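Local coordinates for protein alcohol dehydrogenase (Thermus thermophilus, PDB 2EIH) that binds zinc and probably works as a nicotinamide-dependent oxidoreductase of the zinc-containing alcohol dehydrogenase family, at residues 1-5 / 16-22. Numbering follows the deposited sequence.
Sequences MRAVV and EVADLPV
Ala3 and Ala18 sit opposite each other as a hydrogen-bonded pair in the N-terminal β-hairpin of this medium-chain dehydrogenase fold, formed by antiparallel strands 2-6 and 15-19. Ala18 N reaches Ala3 O at 2.8 Å in a nearly straight bond (166° at the hydrogen), while the return bond from Ala3 N to Ala18 O is bent and weak. Two residues further on, Val5 and Glu16 form the next hydrogen-bonded pair. Between these, Val4 and Val17 form a non-hydrogen-bonded pair, where Val4 CA lies 3.3 Å from Glu16 O in a CA-H...O contact.

At the open end of the hairpin, Leu20 N bonds to Met1 O at 2.9 Å. The chain's first nitrogen, Met1 N, is held by the carboxylate of Asp19. Asp19 swings CG anti to its own backbone N (chi1 -176°), bringing OD1 back to Met1 N at 2.8 Å, a salt bridge entering from above the carboxylate plane.

On the face carrying Arg2, the bent side chain lays its guanidinium over Val17, with CG1 of Val17 against one face, off-centre toward the rim. On the opposite face, with Ala3, Val5 and Ala18, Glu16 OE2 forms a salt bridge with Arg7 NE. There Leu20 CD1 reaches in from beyond the strand to Val5 CG1 at 3.6 Å and also touches Ala3 CB. Val5 CG2 comes to 3.4 Å from Ala18 CB, close for two methyl carbons and perhaps partly model error.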
ATOM      1  N   MET A   1      -5.692   4.094 -49.136  1.00 29.89           N
ATOM      2  CA  MET A   1      -5.976   5.214 -48.185  1.00 28.64           C
ATOM      3  C   MET A   1      -4.745   6.106 -48.058  1.00 29.14           C
ATOM      4  O   MET A   1      -3.637   5.697 -48.407  1.00 27.92           O
ATOM      5  CB  MET A   1      -6.318   4.659 -46.800  1.00 27.47           C
ATOM      6  CG  MET A   1      -5.133   4.020 -46.046  1.00 27.57           C
ATOM      7  SD  MET A   1      -5.556   3.500 -44.337  1.00 28.04           S
ATOM      8  CE  MET A   1      -4.008   2.782 -43.739  1.00 28.55           C
ATOM      9  N   ARG A   2      -4.933   7.332 -47.581  1.00 28.70           N
ATOM     10  CA  ARG A   2      -3.790   8.207 -47.405  1.00 29.11           C
ATOM     11  C   ARG A   2      -3.082   7.797 -46.118  1.00 28.92           C
ATOM     12  O   ARG A   2      -3.721   7.384 -45.140  1.00 28.16           O
ATOM     13  CB  ARG A   2      -4.207   9.678 -47.315  1.00 30.76           C
ATOM     14  CG  ARG A   2      -4.496  10.345 -48.653  1.00 33.07           C
ATOM     15  CD  ARG A   2      -4.870  11.809 -48.471  1.00 36.19           C
ATOM     16  NE  ARG A   2      -3.731  12.705 -48.254  1.00 37.13           N
ATOM     17  CZ  ARG A   2      -2.847  13.036 -49.195  1.00 40.16           C
ATOM     18  NH1 ARG A   2      -2.957  12.544 -50.428  1.00 38.73           N
ATOM     19  NH2 ARG A   2      -1.862  13.886 -48.912  1.00 41.34           N
ATOM     20  N   ALA A   3      -1.756   7.891 -46.136  1.00 26.60           N
ATOM     21  CA  ALA A   3      -0.948   7.551 -44.982  1.00 25.25           C
ATOM     22  C   ALA A   3       0.446   8.105 -45.181  1.00 27.03           C
ATOM     23  O   ALA A   3       0.887   8.340 -46.305  1.00 29.04           O
ATOM     24  CB  ALA A   3      -0.886   6.042 -44.805  1.00 24.50           C
ATOM     25  N   VAL A   4       1.115   8.357 -44.070  1.00 27.51           N
ATOM     26  CA  VAL A   4       2.481   8.830 -44.103  1.00 27.39           C
ATOM     27  C   VAL A   4       3.294   7.609 -43.730  1.00 28.84           C
ATOM     28  O   VAL A   4       3.280   7.168 -42.584  1.00 28.93           O
ATOM     29  CB  VAL A   4       2.731   9.933 -43.078  1.00 26.24           C
ATOM     30  CG1 VAL A   4       4.225  10.144 -42.908  1.00 26.25           C
ATOM     31  CG2 VAL A   4       2.057  11.209 -43.529  1.00 25.76           C
ATOM     32  N   VAL A   5       3.975   7.055 -44.722  1.00 31.73           N
ATOM     33  CA  VAL A   5       4.796   5.880 -44.524  1.00 33.34           C
ATOM     34  C   VAL A   5       6.231   6.282 -44.249  1.00 35.56           C
ATOM     35  O   VAL A   5       6.636   7.427 -44.476  1.00 34.74           O
ATOM     36  CB  VAL A   5       4.765   4.946 -45.756  1.00 34.03           C
ATOM     37  CG1 VAL A   5       3.411   4.253 -45.852  1.00 34.36           C
ATOM     38  CG2 VAL A   5       5.039   5.744 -47.025  1.00 33.51           C
ATOM     39  N   GLU A  16       6.940  10.269 -45.945  1.00 38.54           N
ATOM     40  CA  GLU A  16       6.268  10.694 -47.157  1.00 39.12           C
ATOM     41  C   GLU A  16       4.859  10.135 -47.245  1.00 38.73           C
ATOM     42  O   GLU A  16       4.535   9.122 -46.624  1.00 35.76           O
ATOM     43  CB  GLU A  16       7.079  10.274 -48.390  1.00 41.61           C
ATOM     44  CG  GLU A  16       7.266   8.770 -48.543  1.00 44.13           C
ATOM     45  CD  GLU A  16       7.843   8.384 -49.896  1.00 46.03           C
ATOM     46  OE1 GLU A  16       9.017   8.726 -50.159  1.00 47.56           O
ATOM     47  OE2 GLU A  16       7.118   7.752 -50.698  1.00 45.77           O
ATOM     48  N   VAL A  17       4.026  10.806 -48.028  1.00 39.14           N
ATOM     49  CA  VAL A  17       2.645  10.388 -48.208  1.00 41.55           C
ATOM     50  C   VAL A  17       2.548   9.256 -49.233  1.00 41.90           C
ATOM     51  O   VAL A  17       3.151   9.331 -50.302  1.00 43.75           O
ATOM     52  CB  VAL A  17       1.777  11.570 -48.678  1.00 41.56           C
ATOM     53  CG1 VAL A  17       0.321  11.133 -48.784  1.00 40.92           C
ATOM     54  CG2 VAL A  17       1.924  12.743 -47.705  1.00 42.47           C
ATOM     55  N   ALA A  18       1.788   8.215 -48.901  1.00 41.13           N
ATOM     56  CA  ALA A  18       1.613   7.070 -49.793  1.00 41.30           C
ATOM     57  C   ALA A  18       0.204   6.527 -49.661  1.00 41.72           C
ATOM     58  O   ALA A  18      -0.509   6.851 -48.717  1.00 42.30           O
ATOM     59  CB  ALA A  18       2.615   5.980 -49.459  1.00 39.91           C
ATOM     60  N   ASP A  19      -0.199   5.702 -50.618  1.00 43.19           N
ATOM     61  CA  ASP A  19      -1.528   5.124 -50.591  1.00 44.12           C
ATOM     62  C   ASP A  19      -1.439   3.662 -50.164  1.00 43.66           C
ATOM     63  O   ASP A  19      -0.841   2.849 -50.860  1.00 45.19           O
ATOM     64  CB  ASP A  19      -2.167   5.230 -51.976  1.00 46.97           C
ATOM     65  CG  ASP A  19      -3.596   4.729 -51.996  1.00 50.42           C
ATOM     66  OD1 ASP A  19      -4.459   5.355 -51.338  1.00 53.11           O
ATOM     67  OD2 ASP A  19      -3.861   3.709 -52.670  1.00 51.57           O
ATOM     68  N   LEU A  20      -2.023   3.324 -49.018  1.00 41.28           N
ATOM     69  CA  LEU A  20      -1.976   1.947 -48.554  1.00 38.50           C
ATOM     70  C   LEU A  20      -3.370   1.364 -48.493  1.00 37.84           C
ATOM     71  O   LEU A  20      -4.355   2.082 -48.355  1.00 38.63           O
ATOM     72  CB  LEU A  20      -1.348   1.862 -47.162  1.00 38.04           C
ATOM     73  CG  LEU A  20      -0.012   2.562 -46.929  1.00 38.42           C
ATOM     74  CD1 LEU A  20       0.381   2.356 -45.482  1.00 36.90           C
ATOM     75  CD2 LEU A  20       1.050   2.022 -47.873  1.00 37.68           C
ATOM     76  N   PRO A  21      -3.475   0.041 -48.608  1.00 35.88           N
ATOM     77  CA  PRO A  21      -4.795  -0.587 -48.551  1.00 36.21           C
ATOM     78  C   PRO A  21      -5.427  -0.423 -47.173  1.00 35.66           C
ATOM     79  O   PRO A  21      -4.723  -0.339 -46.168  1.00 34.98           O
ATOM     80  CB  PRO A  21      -4.498  -2.047 -48.901  1.00 35.56           C
ATOM     81  CG  PRO A  21      -3.097  -2.238 -48.409  1.00 35.03           C
ATOM     82  CD  PRO A  21      -2.418  -0.959 -48.827  1.00 35.44           C
ATOM     83  N   VAL A  22      -6.755  -0.364 -47.140  1.00 35.48           N
ATOM     84  CA  VAL A  22      -7.488  -0.204 -45.889  1.00 36.43           C
ATOM     85  C   VAL A  22      -7.513  -1.489 -45.076  1.00 37.87           C
ATOM     86  O   VAL A  22      -8.020  -2.514 -45.532  1.00 38.58           O
ATOM     87  CB  VAL A  22      -8.944   0.217 -46.139  1.00 36.45           C
ATOM     88  CG1 VAL A  22      -9.772   0.024 -44.872  1.00 37.77           C
ATOM     89  CG2 VAL A  22      -8.992   1.666 -46.582  1.00 36.72           C
TER